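Local coordinates for protein 6-phosphogluconate dehydrogenase (Decarboxylating) (Geobacter metallireducens, PDB 4E21) that probably catalyses the NADP-dependent oxidative decarboxylation of 6-phosphogluconate, a step of the pentose phosphate pathway, at residues 153-158 with 198-203; 136-141 with 205-210; 35-40 with 171-176; 175-180 with 192-197; 114-119 with 303-308. All coordinates share one frame; numbering follows the deposited sequence.

The five contacts lie on or around the mixed sheet of the probable NADP-binding domain. Along the chain their first segments come in the order 3, 5, 2, 1, 4. Contacts 1 and 2, centres about 5 Å apart, join through neighbouring strands 135-142 and 153-157; strand 197-201 of contact 1 leads into helix 205-232 of contact 2. Contacts 3 and 4 share Pro175 and Gly176, just after helix 167-173. Contact 5 lies about 10 Å from contact 2 between centres. Contacts 1, 3 and 4 hold together later strands and loops, while contacts 2 and 5 join the domain to C-terminal helices. All five reach the second subunit, and contact 5 also meets the other two.

Contact 1. Residues 153-158 with 198-203; sequences CLMIGG and LHCGPS
His199 and Gly158 meet through an imidazole that turns its edge to the backbone of residues 156-158. From its CB the ring swings out with CG anti to the backbone N (chi1 -179°), which carries it forward to the end of strand 153-157. CG stays 4.1 Å from Ile156 O, while CD2 comes in at 3.3 Å, with that carbonyl oxygen at the ring edge and in its plane. At the tip, NE2 donates a hydrogen bond to Gly158 O (2.9 Å), the oxygen lying somewhat out of the ring plane. CE1 is 3.4 Å from Gly158 O.

Beside the ring the two backbones are paired. Leu198 N bonds to Leu154 O, Ile156 N to Leu198 O, and Cys200 N to Ile156 O at a short 2.6 Å, so Leu198 is gripped through both its N and its O. Gly158 N then closes the ladder on Gly201 O (3.0 Å). On the sheet face opposite the histidine, Cys200 SG rests 4.0 Å from CB of selenomethionine Met155, which also packs on helix 205-232. The alternating bonds are those of parallel pairing, and they add strand 197-201 to the edge of a Rossmann-type sheet, beyond a strand antiparallel to 135-142.

Contact 2. Residues 136-141 with 205-210; sequences YVDVGT and AGHFVK
Asp138 and His207 join the Rossmann-type sheet to the first turn of helix 205-232, the long helix that leads into the C-terminal part. Asp138 CG stands between the backbone N and the carbonyl carbon (chi1 54°), which sends the carboxylate toward the helix start. There OD2, through its anti lone pair, accepts the backbone N-H of His207 at 3.1 Å and a fairly straight 157°, while OD1 takes the amide of Gly204. A helix start and its amides would probably favour the charged form of this buried group. Asp138 CB lies over one face of the His207 imidazole, a CH-pi contact of 3.8 Å from CB to the ring centroid. The ring is held at its two nitrogens, ND1 by Asp122 and NE2 by a weak bond to Val139 O (3.1 Å). With an alanine in place of Asp138, the amides of His207 and Gly204 would probably lose their acceptor and the helix start its nearby negative charge.

Further along, Gly140 CA lies 3.6 Å from Lys210 CB, where any side chain on the glycine would collide. The Lys210 chain, bent at chi2 and chi4, brings NZ to a weak bond with Thr141 O (3.2 Å). A water accepts the Thr141 amide N at 2.8 Å and, weakly, Lys210 NZ.

Contact 3. Residues 35-40 with 171-176; sequences ADMVRR and RTLAPG
Arg40 reaches from helix 32-43 to the C-terminal end of helix 167-173, packing together two helices of the Rossmann-type domain; the first of them follows the strand and glycine-rich turn of a probable dinucleotide-binding motif. The Arg40 chain is stretched out from CG to NE and delivers the guanidinium among carbonyl oxygens at the end of the helix. NE bonds to Thr172 O at 3.0 Å, meeting it in the carbonyl plane on a lone pair, although the oxygen is tilted out of the guanidinium plane. NH2 bonds to Ala174 O at 3.2 Å from well above that carbonyl's plane, and NH1 turns to Leu148 O. A cation placed at this helix end would probably be favoured by the helix dipole. Were Arg40 exchanged for a leucine, Thr172 O and Ala174 O would probably lose their donor and the helix end its neighbouring positive charge.

Alongside this polar grip runs an apolar one. The side chains of selenomethionine Met37 and Leu173 cross at about a right angle, with the Met37 chain turning at its SE to set CE 3.8 Å from Leu173 CD2. Trp86 of strand 84-87 touches both of them. Thr172 spends its hydroxyl on His46 and Pro168 O, while its CG2 sits 3.8 Å from Arg40 O.

Contact 4. Residues 175-180 with 192-197; sequences PGIGAA and TAELGY
The loop that joins helix 167-173 to strand 197-201 doubles back on itself where residues 175-177 meet residues 194-196. Gly176 N donates to Leu195 O at 2.9 Å, and the same oxygen is approached by Pro175 CD at 3.3 Å, so the proline CD and an amide N-H share one carbonyl oxygen. Gly196 lies just behind: a side chain on it would run into Pro175 CD, and its positive phi suits a glycine.

One residue on, Ile177 CA makes a CA-H...O contact with Glu194 O (3.2 Å, 149° at the hydrogen). Each of the two limbs here carries a short 3-10 segment, 177-179 and 193-195, and the limbs lie against each other ahead of strand 197-201, the outermost strand of the Rossmann-type sheet within this chain. The side chains of Ile177 and Glu194 lie side by side and point the same way. Ile177 CG1, trans to the main-chain nitrogen (chi1 -160°), passes 4.1 Å from Glu194 CB and brings CD1 to 3.8 Å from Glu194 OE2. That oxygen is salt-bridged to Arg182, so the methyl packs against a carboxylate already paired with a cation. Arg271 of the second subunit hydrogen-bonds Ile177 O and Ala180 O.

Contact 5. Residues 114-119 with 303-308; sequences GGNSHY and SGEGRW
His118 sets its edge against the face of Trp308 in a T-shaped stack, at the junction where the loop after strand 110-113 of the Rossmann-type domain meets helix 305-316 of the C-terminal part. The planes stand at 87°, with the histidine centroid 4.8 Å from that of the five-membered ring. The touching atom is His118 CD2, 3.5 Å from Trp308 CG and equally close to Trp308 CD2; a chi1 of -175°, with CG opposite the main-chain nitrogen, turns the imidazole to bring CD2 there. His118 CB itself lies over the neighbouring six-membered ring, a CH-pi contact of 3.9 Å from CB to the centroid. One histidine thus covers both rings of the indole. At the indole's far rim, Asn116 O lies in the ring plane, 3.4 Å from Trp308 CH2.

Next to this stack, the Asn116 and Glu305 side chains cross at about a right angle, amide and carboxylate planes 77° apart. As modelled, Asn116 OD1 and Glu305 OE2 approach closely as two acceptors, so the detail of this pair is doubtful.

A second shell surrounds both partners. The other face of Trp308 lies against its own helix start, under Gly304 O and Glu305 N, and Met211 of helix 205-232 also touches the Trp308 side chain. Ser117 OG is hydrogen-bonded to Asp113, and His118 is the N-cap residue of helix 119-130. A water donates to Trp308 O at 2.8 Å and lies 2.9 Å from His118 NE2, in the plane of the imidazole.

Contact 1. Residues 153-158 with 198-203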
# COMPACT_ATOMS: atom_id res chain seq x y z
N CYS B 153 -22.15 -6.38 20.45
CA CYS B 153 -21.96 -7.48 19.51
C CYS B 153 -20.96 -8.45 20.15
O CYS B 153 -19.91 -8.02 20.60
CB CYS B 153 -21.40 -6.97 18.19
SG CYS B 153 -21.18 -8.30 17.01
N LEU B 154 -21.30 -9.73 20.19
CA LEU B 154 -20.53 -10.74 20.94
C LEU B 154 -20.08 -11.88 20.05
O LEU B 154 -20.90 -12.53 19.37
CB LEU B 154 -21.34 -11.31 22.10
CG LEU B 154 -21.80 -10.31 23.15
CD1 LEU B 154 -22.53 -11.02 24.29
CD2 LEU B 154 -20.63 -9.53 23.68
N MSE B 155 -18.78 -12.12 20.05
CA MSE B 155 -18.20 -13.17 19.24
C MSE B 155 -17.56 -14.17 20.20
O MSE B 155 -16.63 -13.84 20.94
CB MSE B 155 -17.19 -12.56 18.26
CG MSE B 155 -17.84 -11.62 17.22
SE MSE B 155 -16.67 -10.13 16.81
CE MSE B 155 -17.46 -8.74 17.94
N ILE B 156 -18.09 -15.40 20.18
CA ILE B 156 -17.90 -16.35 21.26
C ILE B 156 -17.19 -17.62 20.80
O ILE B 156 -17.59 -18.23 19.80
CB ILE B 156 -19.27 -16.72 21.88
CG1 ILE B 156 -20.08 -15.44 22.16
CG2 ILE B 156 -19.10 -17.57 23.13
CD1 ILE B 156 -21.59 -15.67 22.35
N GLY B 157 -16.12 -17.98 21.49
CA GLY B 157 -15.43 -19.24 21.24
C GLY B 157 -15.41 -20.14 22.47
O GLY B 157 -15.39 -19.67 23.61
N GLY B 158 -15.39 -21.46 22.25
CA GLY B 158 -15.31 -22.41 23.35
C GLY B 158 -16.26 -23.58 23.19
O GLY B 158 -16.89 -23.71 22.14
N LEU B 198 -22.85 -14.62 18.58
CA LEU B 198 -22.55 -15.73 17.69
C LEU B 198 -21.49 -16.60 18.30
O LEU B 198 -20.43 -16.10 18.68
CB LEU B 198 -21.98 -15.21 16.37
CG LEU B 198 -22.20 -16.03 15.09
CD1 LEU B 198 -21.01 -15.87 14.12
CD2 LEU B 198 -22.55 -17.50 15.32
N HIS B 199 -21.77 -17.89 18.37
CA HIS B 199 -20.78 -18.87 18.77
C HIS B 199 -19.96 -19.16 17.53
O HIS B 199 -20.43 -19.79 16.59
CB HIS B 199 -21.44 -20.15 19.30
CG HIS B 199 -20.48 -21.18 19.76
ND1 HIS B 199 -20.83 -22.50 19.94
CD2 HIS B 199 -19.16 -21.10 20.07
CE1 HIS B 199 -19.77 -23.19 20.35
NE2 HIS B 199 -18.75 -22.36 20.43
N CYS B 200 -18.72 -18.66 17.51
CA CYS B 200 -17.93 -18.65 16.29
C CYS B 200 -17.17 -19.94 16.03
O CYS B 200 -16.80 -20.23 14.89
CB CYS B 200 -16.97 -17.48 16.32
SG CYS B 200 -17.82 -15.88 16.17
N GLY B 201 -16.92 -20.72 17.09
CA GLY B 201 -16.08 -21.90 16.97
C GLY B 201 -15.51 -22.33 18.31
O GLY B 201 -15.93 -21.83 19.36
N PRO B 202 -14.55 -23.25 18.29
CA PRO B 202 -13.99 -23.73 19.55
C PRO B 202 -13.10 -22.67 20.18
O PRO B 202 -13.00 -21.55 19.68
CB PRO B 202 -13.15 -24.93 19.12
CG PRO B 202 -12.70 -24.55 17.71
CD PRO B 202 -13.96 -23.93 17.13
N SER B 203 -12.40 -23.02 21.24
CA SER B 203 -11.64 -22.03 21.99
C SER B 203 -10.76 -21.11 21.09
O SER B 203 -10.04 -21.57 20.20
CB SER B 203 -10.83 -22.76 23.08
OG SER B 203 -10.04 -21.86 23.82

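Contact 2. Residues 136-141 with 205-210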
# COMPACT_ATOMS: atom_id res chain seq x y z
N TYR B 136 -13.51 -22.90 29.78
CA TYR B 136 -13.01 -21.55 29.49
C TYR B 136 -13.58 -20.98 28.18
O TYR B 136 -13.35 -21.55 27.10
CB TYR B 136 -11.48 -21.55 29.47
CG TYR B 136 -10.84 -20.17 29.48
CD1 TYR B 136 -10.75 -19.43 30.66
CD2 TYR B 136 -10.30 -19.62 28.32
CE1 TYR B 136 -10.15 -18.18 30.68
CE2 TYR B 136 -9.70 -18.37 28.33
CZ TYR B 136 -9.63 -17.66 29.52
OH TYR B 136 -9.05 -16.42 29.55
N VAL B 137 -14.30 -19.87 28.28
CA VAL B 137 -14.99 -19.25 27.15
C VAL B 137 -14.42 -17.88 26.77
O VAL B 137 -14.29 -17.00 27.63
CB VAL B 137 -16.50 -19.14 27.44
CG1 VAL B 137 -17.24 -18.56 26.25
CG2 VAL B 137 -17.06 -20.51 27.79
N ASP B 138 -14.07 -17.70 25.49
CA ASP B 138 -13.57 -16.40 25.02
C ASP B 138 -14.67 -15.59 24.34
O ASP B 138 -15.41 -16.10 23.50
CB ASP B 138 -12.32 -16.52 24.12
CG ASP B 138 -12.51 -17.48 22.94
OD1 ASP B 138 -12.52 -18.71 23.13
OD2 ASP B 138 -12.63 -16.99 21.80
N VAL B 139 -14.81 -14.35 24.75
CA VAL B 139 -15.79 -13.47 24.14
C VAL B 139 -15.11 -12.20 23.65
O VAL B 139 -14.51 -11.46 24.43
CB VAL B 139 -16.97 -13.13 25.09
CG1 VAL B 139 -17.90 -12.09 24.46
CG2 VAL B 139 -17.77 -14.38 25.42
N GLY B 140 -15.15 -11.98 22.34
CA GLY B 140 -14.75 -10.71 21.79
C GLY B 140 -15.99 -9.84 21.80
O GLY B 140 -17.03 -10.22 21.24
N THR B 141 -15.92 -8.69 22.45
CA THR B 141 -17.08 -7.83 22.52
C THR B 141 -16.81 -6.54 21.76
O THR B 141 -15.71 -5.98 21.80
CB THR B 141 -17.55 -7.59 23.99
OG1 THR B 141 -17.25 -6.26 24.40
CG2 THR B 141 -16.90 -8.59 24.94
N ALA B 205 -11.90 -18.80 19.01
CA ALA B 205 -12.58 -18.39 17.78
C ALA B 205 -13.27 -17.03 17.93
O ALA B 205 -13.32 -16.25 16.96
CB ALA B 205 -13.58 -19.45 17.33
N GLY B 206 -13.80 -16.76 19.12
CA GLY B 206 -14.45 -15.49 19.41
C GLY B 206 -13.44 -14.35 19.32
O GLY B 206 -13.70 -13.33 18.68
N HIS B 207 -12.28 -14.51 19.97
CA HIS B 207 -11.24 -13.49 19.93
C HIS B 207 -10.59 -13.43 18.56
O HIS B 207 -10.15 -12.37 18.15
CB HIS B 207 -10.18 -13.72 21.01
CG HIS B 207 -10.61 -13.31 22.38
ND1 HIS B 207 -10.02 -13.79 23.53
CD2 HIS B 207 -11.58 -12.46 22.79
CE1 HIS B 207 -10.61 -13.26 24.58
NE2 HIS B 207 -11.56 -12.45 24.17
N PHE B 208 -10.54 -14.55 17.84
CA PHE B 208 -10.01 -14.54 16.48
C PHE B 208 -10.89 -13.65 15.59
O PHE B 208 -10.39 -12.78 14.86
CB PHE B 208 -9.92 -15.94 15.90
CG PHE B 208 -9.17 -16.01 14.59
CD1 PHE B 208 -9.75 -15.55 13.41
CD2 PHE B 208 -7.89 -16.54 14.54
CE1 PHE B 208 -9.06 -15.60 12.20
CE2 PHE B 208 -7.19 -16.60 13.32
CZ PHE B 208 -7.79 -16.13 12.15
N VAL B 209 -12.19 -13.85 15.66
CA VAL B 209 -13.10 -13.06 14.86
C VAL B 209 -13.15 -11.60 15.31
O VAL B 209 -13.26 -10.70 14.48
CB VAL B 209 -14.50 -13.68 14.78
CG1 VAL B 209 -15.47 -12.73 14.05
CG2 VAL B 209 -14.43 -15.04 14.07
N LYS B 210 -13.06 -11.34 16.61
CA LYS B 210 -13.08 -9.96 17.10
C LYS B 210 -11.84 -9.19 16.62
O LYS B 210 -11.90 -8.01 16.28
CB LYS B 210 -13.19 -9.92 18.63
CG LYS B 210 -12.71 -8.63 19.27
CD LYS B 210 -13.72 -7.53 19.12
CE LYS B 210 -13.11 -6.17 19.46
NZ LYS B 210 -12.64 -6.12 20.85
O HOH W 1 -13.35 -8.31 23.37

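Contact 3. Residues 35-40 with 171-176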
# COMPACT_ATOMS: atom_id res chain seq x y z
N ALA B 35 -18.25 -2.49 34.37
CA ALA B 35 -19.35 -1.84 35.08
C ALA B 35 -20.63 -1.77 34.22
O ALA B 35 -21.73 -2.05 34.71
CB ALA B 35 -18.93 -0.46 35.55
N ASP B 36 -20.47 -1.42 32.95
CA ASP B 36 -21.59 -1.28 32.02
C ASP B 36 -22.30 -2.58 31.70
O ASP B 36 -23.53 -2.60 31.55
CB ASP B 36 -21.12 -0.64 30.70
CG ASP B 36 -21.08 0.87 30.77
OD1 ASP B 36 -21.60 1.40 31.78
OD2 ASP B 36 -20.56 1.51 29.83
N MSE B 37 -21.54 -3.66 31.59
CA MSE B 37 -22.14 -4.96 31.33
C MSE B 37 -22.89 -5.45 32.57
O MSE B 37 -23.93 -6.08 32.44
CB MSE B 37 -21.10 -5.98 30.89
CG MSE B 37 -20.27 -5.49 29.74
SE MSE B 37 -18.90 -6.74 29.19
CE MSE B 37 -19.95 -7.85 28.00
N VAL B 38 -22.36 -5.14 33.75
CA VAL B 38 -23.06 -5.48 34.99
C VAL B 38 -24.36 -4.69 35.05
O VAL B 38 -25.42 -5.26 35.34
CB VAL B 38 -22.22 -5.21 36.26
CG1 VAL B 38 -23.11 -5.28 37.48
CG2 VAL B 38 -21.09 -6.22 36.36
N ARG B 39 -24.30 -3.40 34.72
CA ARG B 39 -25.51 -2.57 34.75
C ARG B 39 -26.53 -3.12 33.78
O ARG B 39 -27.71 -3.21 34.10
CB ARG B 39 -25.21 -1.11 34.46
CG ARG B 39 -24.40 -0.43 35.53
CD ARG B 39 -24.03 0.98 35.10
NE ARG B 39 -23.08 1.58 36.03
CZ ARG B 39 -21.82 1.89 35.71
NH1 ARG B 39 -21.36 1.67 34.49
NH2 ARG B 39 -21.03 2.43 36.63
N ARG B 40 -26.07 -3.51 32.60
CA ARG B 40 -26.97 -4.07 31.60
C ARG B 40 -27.50 -5.42 32.07
O ARG B 40 -28.70 -5.70 31.96
CB ARG B 40 -26.31 -4.18 30.22
CG ARG B 40 -27.25 -4.73 29.15
CD ARG B 40 -26.74 -4.49 27.76
NE ARG B 40 -27.64 -5.00 26.73
CZ ARG B 40 -28.52 -4.25 26.07
NH1 ARG B 40 -28.63 -2.96 26.35
NH2 ARG B 40 -29.30 -4.80 25.14
N ARG B 171 -27.98 -13.29 25.40
CA ARG B 171 -29.22 -12.64 24.98
C ARG B 171 -29.41 -11.28 25.62
O ARG B 171 -29.75 -10.30 24.94
CB ARG B 171 -30.41 -13.51 25.33
CG ARG B 171 -30.75 -14.47 24.24
CD ARG B 171 -31.88 -15.35 24.68
NE ARG B 171 -32.82 -15.49 23.58
CZ ARG B 171 -32.67 -16.36 22.60
NH1 ARG B 171 -31.62 -17.18 22.59
NH2 ARG B 171 -33.58 -16.42 21.63
N THR B 172 -29.20 -11.21 26.93
CA THR B 172 -29.35 -9.95 27.65
C THR B 172 -28.34 -8.93 27.17
O THR B 172 -28.67 -7.76 26.95
CB THR B 172 -29.17 -10.15 29.17
OG1 THR B 172 -30.20 -11.03 29.63
CG2 THR B 172 -29.25 -8.83 29.93
N LEU B 173 -27.10 -9.38 26.99
CA LEU B 173 -25.99 -8.52 26.64
C LEU B 173 -26.07 -7.99 25.19
O LEU B 173 -25.69 -6.86 24.92
CB LEU B 173 -24.69 -9.29 26.82
CG LEU B 173 -23.74 -8.87 27.95
CD1 LEU B 173 -24.43 -8.11 29.03
CD2 LEU B 173 -23.00 -10.09 28.49
N ALA B 174 -26.58 -8.83 24.29
CA ALA B 174 -26.65 -8.52 22.86
C ALA B 174 -27.81 -7.56 22.53
O ALA B 174 -28.73 -7.36 23.36
CB ALA B 174 -26.76 -9.82 22.05
N PRO B 175 -27.77 -6.95 21.34
CA PRO B 175 -28.76 -5.93 20.95
C PRO B 175 -30.16 -6.48 20.71
O PRO B 175 -31.13 -5.77 20.96
CB PRO B 175 -28.20 -5.37 19.64
CG PRO B 175 -26.73 -5.73 19.65
CD PRO B 175 -26.70 -7.07 20.33
N GLY B 176 -30.27 -7.73 20.27
CA GLY B 176 -31.55 -8.26 19.86
C GLY B 176 -31.87 -7.93 18.41
O GLY B 176 -31.43 -6.91 17.87

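Contact 4. Residues 175-180 with 192-197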
# COMPACT_ATOMS: atom_id res chain seq x y z
N PRO B 175 -27.77 -6.95 21.34
CA PRO B 175 -28.76 -5.93 20.95
C PRO B 175 -30.16 -6.48 20.71
O PRO B 175 -31.13 -5.77 20.96
CB PRO B 175 -28.20 -5.37 19.64
CG PRO B 175 -26.73 -5.73 19.65
CD PRO B 175 -26.70 -7.07 20.33
N GLY B 176 -30.27 -7.73 20.27
CA GLY B 176 -31.55 -8.26 19.86
C GLY B 176 -31.87 -7.93 18.41
O GLY B 176 -31.43 -6.91 17.87
N ILE B 177 -32.65 -8.80 17.77
CA ILE B 177 -32.95 -8.69 16.36
C ILE B 177 -33.44 -7.30 15.96
O ILE B 177 -33.17 -6.83 14.85
CB ILE B 177 -33.98 -9.75 15.92
CG1 ILE B 177 -33.94 -9.95 14.41
CG2 ILE B 177 -35.38 -9.33 16.32
CD1 ILE B 177 -34.61 -11.23 13.98
N GLY B 178 -34.15 -6.62 16.87
CA GLY B 178 -34.76 -5.33 16.55
C GLY B 178 -33.82 -4.22 16.13
O GLY B 178 -34.24 -3.23 15.53
N ALA B 179 -32.54 -4.39 16.46
CA ALA B 179 -31.52 -3.37 16.25
C ALA B 179 -31.21 -3.07 14.77
O ALA B 179 -30.60 -2.07 14.46
CB ALA B 179 -30.24 -3.76 16.99
N ALA B 180 -31.61 -3.96 13.86
CA ALA B 180 -31.43 -3.72 12.44
C ALA B 180 -32.42 -4.55 11.61
O ALA B 180 -32.79 -5.66 11.99
CB ALA B 180 -29.98 -4.02 12.01
N THR B 192 -28.19 -17.89 16.34
CA THR B 192 -28.37 -16.62 17.04
C THR B 192 -27.81 -15.39 16.31
O THR B 192 -27.91 -14.29 16.82
CB THR B 192 -27.63 -16.68 18.39
OG1 THR B 192 -26.22 -16.76 18.15
CG2 THR B 192 -28.10 -17.91 19.22
N ALA B 193 -27.22 -15.56 15.14
CA ALA B 193 -26.53 -14.46 14.48
C ALA B 193 -27.36 -13.17 14.42
O ALA B 193 -26.83 -12.06 14.61
CB ALA B 193 -26.05 -14.87 13.10
N GLU B 194 -28.67 -13.31 14.22
CA GLU B 194 -29.56 -12.15 14.04
C GLU B 194 -29.78 -11.35 15.30
O GLU B 194 -30.33 -10.25 15.26
CB GLU B 194 -30.92 -12.57 13.47
CG GLU B 194 -30.91 -12.84 11.98
CD GLU B 194 -32.32 -12.97 11.41
OE1 GLU B 194 -32.95 -14.03 11.63
OE2 GLU B 194 -32.79 -12.02 10.73
N LEU B 195 -29.35 -11.91 16.43
CA LEU B 195 -29.57 -11.29 17.73
C LEU B 195 -28.38 -10.40 18.11
O LEU B 195 -28.47 -9.58 19.04
CB LEU B 195 -29.79 -12.37 18.80
CG LEU B 195 -31.19 -12.97 19.05
CD1 LEU B 195 -31.91 -13.26 17.78
CD2 LEU B 195 -31.10 -14.26 19.88
N GLY B 196 -27.27 -10.56 17.38
CA GLY B 196 -26.05 -9.83 17.69
C GLY B 196 -25.07 -10.58 18.59
O GLY B 196 -24.18 -9.97 19.19
N TYR B 197 -25.21 -11.89 18.70
CA TYR B 197 -24.16 -12.71 19.29
C TYR B 197 -24.03 -14.01 18.52
O TYR B 197 -24.98 -14.46 17.86
CB TYR B 197 -24.38 -12.95 20.80
CG TYR B 197 -25.56 -13.83 21.15
CD1 TYR B 197 -26.86 -13.32 21.16
CD2 TYR B 197 -25.37 -15.17 21.50
CE1 TYR B 197 -27.94 -14.12 21.50
CE2 TYR B 197 -26.44 -15.97 21.85
CZ TYR B 197 -27.73 -15.44 21.84
OH TYR B 197 -28.79 -16.23 22.18

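Contact 5. Residues 114-119 with 303-308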
# COMPACT_ATOMS: atom_id res chain seq x y z
N GLY B 114 -13.62 -11.76 28.39
CA GLY B 114 -14.32 -10.90 27.47
C GLY B 114 -13.46 -9.73 27.05
O GLY B 114 -13.91 -8.87 26.31
N GLY B 115 -12.21 -9.70 27.50
CA GLY B 115 -11.32 -8.60 27.17
C GLY B 115 -10.61 -8.82 25.85
O GLY B 115 -11.00 -9.67 25.05
N ASN B 116 -9.55 -8.05 25.64
CA ASN B 116 -8.76 -8.10 24.41
C ASN B 116 -7.55 -9.02 24.52
O ASN B 116 -6.42 -8.57 24.48
CB ASN B 116 -8.32 -6.69 24.05
CG ASN B 116 -9.49 -5.77 23.83
OD1 ASN B 116 -10.32 -6.01 22.95
ND2 ASN B 116 -9.58 -4.70 24.62
N SER B 117 -7.81 -10.31 24.69
CA SER B 117 -6.74 -11.29 24.73
C SER B 117 -6.48 -11.77 23.31
O SER B 117 -7.39 -11.75 22.47
CB SER B 117 -7.15 -12.47 25.61
OG SER B 117 -6.98 -12.15 26.98
N HIS B 118 -5.25 -12.19 23.03
CA HIS B 118 -4.93 -12.80 21.76
C HIS B 118 -5.40 -14.26 21.75
O HIS B 118 -5.15 -15.01 22.70
CB HIS B 118 -3.44 -12.70 21.46
CG HIS B 118 -3.08 -13.21 20.10
ND1 HIS B 118 -2.70 -14.51 19.87
CD2 HIS B 118 -3.09 -12.60 18.89
CE1 HIS B 118 -2.45 -14.68 18.58
NE2 HIS B 118 -2.70 -13.53 17.96
N TYR B 119 -6.06 -14.68 20.69
CA TYR B 119 -6.67 -16.01 20.66
C TYR B 119 -5.72 -17.16 20.95
O TYR B 119 -6.14 -18.17 21.51
CB TYR B 119 -7.42 -16.25 19.35
CG TYR B 119 -6.52 -16.66 18.21
CD1 TYR B 119 -6.38 -18.00 17.86
CD2 TYR B 119 -5.79 -15.71 17.49
CE1 TYR B 119 -5.56 -18.39 16.81
CE2 TYR B 119 -4.95 -16.08 16.45
CZ TYR B 119 -4.85 -17.42 16.11
OH TYR B 119 -4.01 -17.81 15.07
N SER B 303 -4.28 -0.63 19.55
CA SER B 303 -4.32 -1.45 20.77
C SER B 303 -3.88 -2.90 20.63
O SER B 303 -3.82 -3.62 21.63
CB SER B 303 -5.70 -1.39 21.42
OG SER B 303 -6.00 -0.05 21.77
N GLY B 304 -3.57 -3.33 19.42
CA GLY B 304 -3.02 -4.66 19.25
C GLY B 304 -3.77 -5.48 18.23
O GLY B 304 -3.14 -6.12 17.39
N GLU B 305 -5.09 -5.48 18.30
CA GLU B 305 -5.87 -6.33 17.40
C GLU B 305 -5.57 -6.05 15.93
O GLU B 305 -5.57 -6.96 15.12
CB GLU B 305 -7.36 -6.17 17.67
CG GLU B 305 -7.85 -7.06 18.82
CD GLU B 305 -7.95 -6.33 20.15
OE1 GLU B 305 -7.62 -5.10 20.21
OE2 GLU B 305 -8.37 -7.01 21.14
N GLY B 306 -5.30 -4.79 15.59
CA GLY B 306 -4.88 -4.45 14.25
C GLY B 306 -3.57 -5.14 13.88
O GLY B 306 -3.45 -5.70 12.79
N ARG B 307 -2.59 -5.10 14.78
CA ARG B 307 -1.35 -5.81 14.50
C ARG B 307 -1.57 -7.31 14.38
O ARG B 307 -1.02 -7.95 13.48
CB ARG B 307 -0.28 -5.53 15.56
CG ARG B 307 -0.08 -4.08 15.81
CD ARG B 307 1.10 -3.81 16.69
NE ARG B 307 1.09 -2.44 17.19
CZ ARG B 307 2.18 -1.80 17.60
NH1 ARG B 307 3.36 -2.42 17.56
NH2 ARG B 307 2.10 -0.56 18.06
N TRP B 308 -2.34 -7.89 15.30
CA TRP B 308 -2.56 -9.33 15.31
C TRP B 308 -3.23 -9.76 14.01
O TRP B 308 -2.98 -10.84 13.51
CB TRP B 308 -3.41 -9.77 16.51
CG TRP B 308 -2.88 -9.27 17.82
CD1 TRP B 308 -1.60 -8.84 18.08
CD2 TRP B 308 -3.59 -9.17 19.06
NE1 TRP B 308 -1.49 -8.45 19.39
CE2 TRP B 308 -2.69 -8.65 20.02
CE3 TRP B 308 -4.90 -9.46 19.46
CZ2 TRP B 308 -3.06 -8.42 21.36
CZ3 TRP B 308 -5.28 -9.23 20.79
CH2 TRP B 308 -4.36 -8.71 21.72
O HOH W 2 -2.51 -13.03 15.14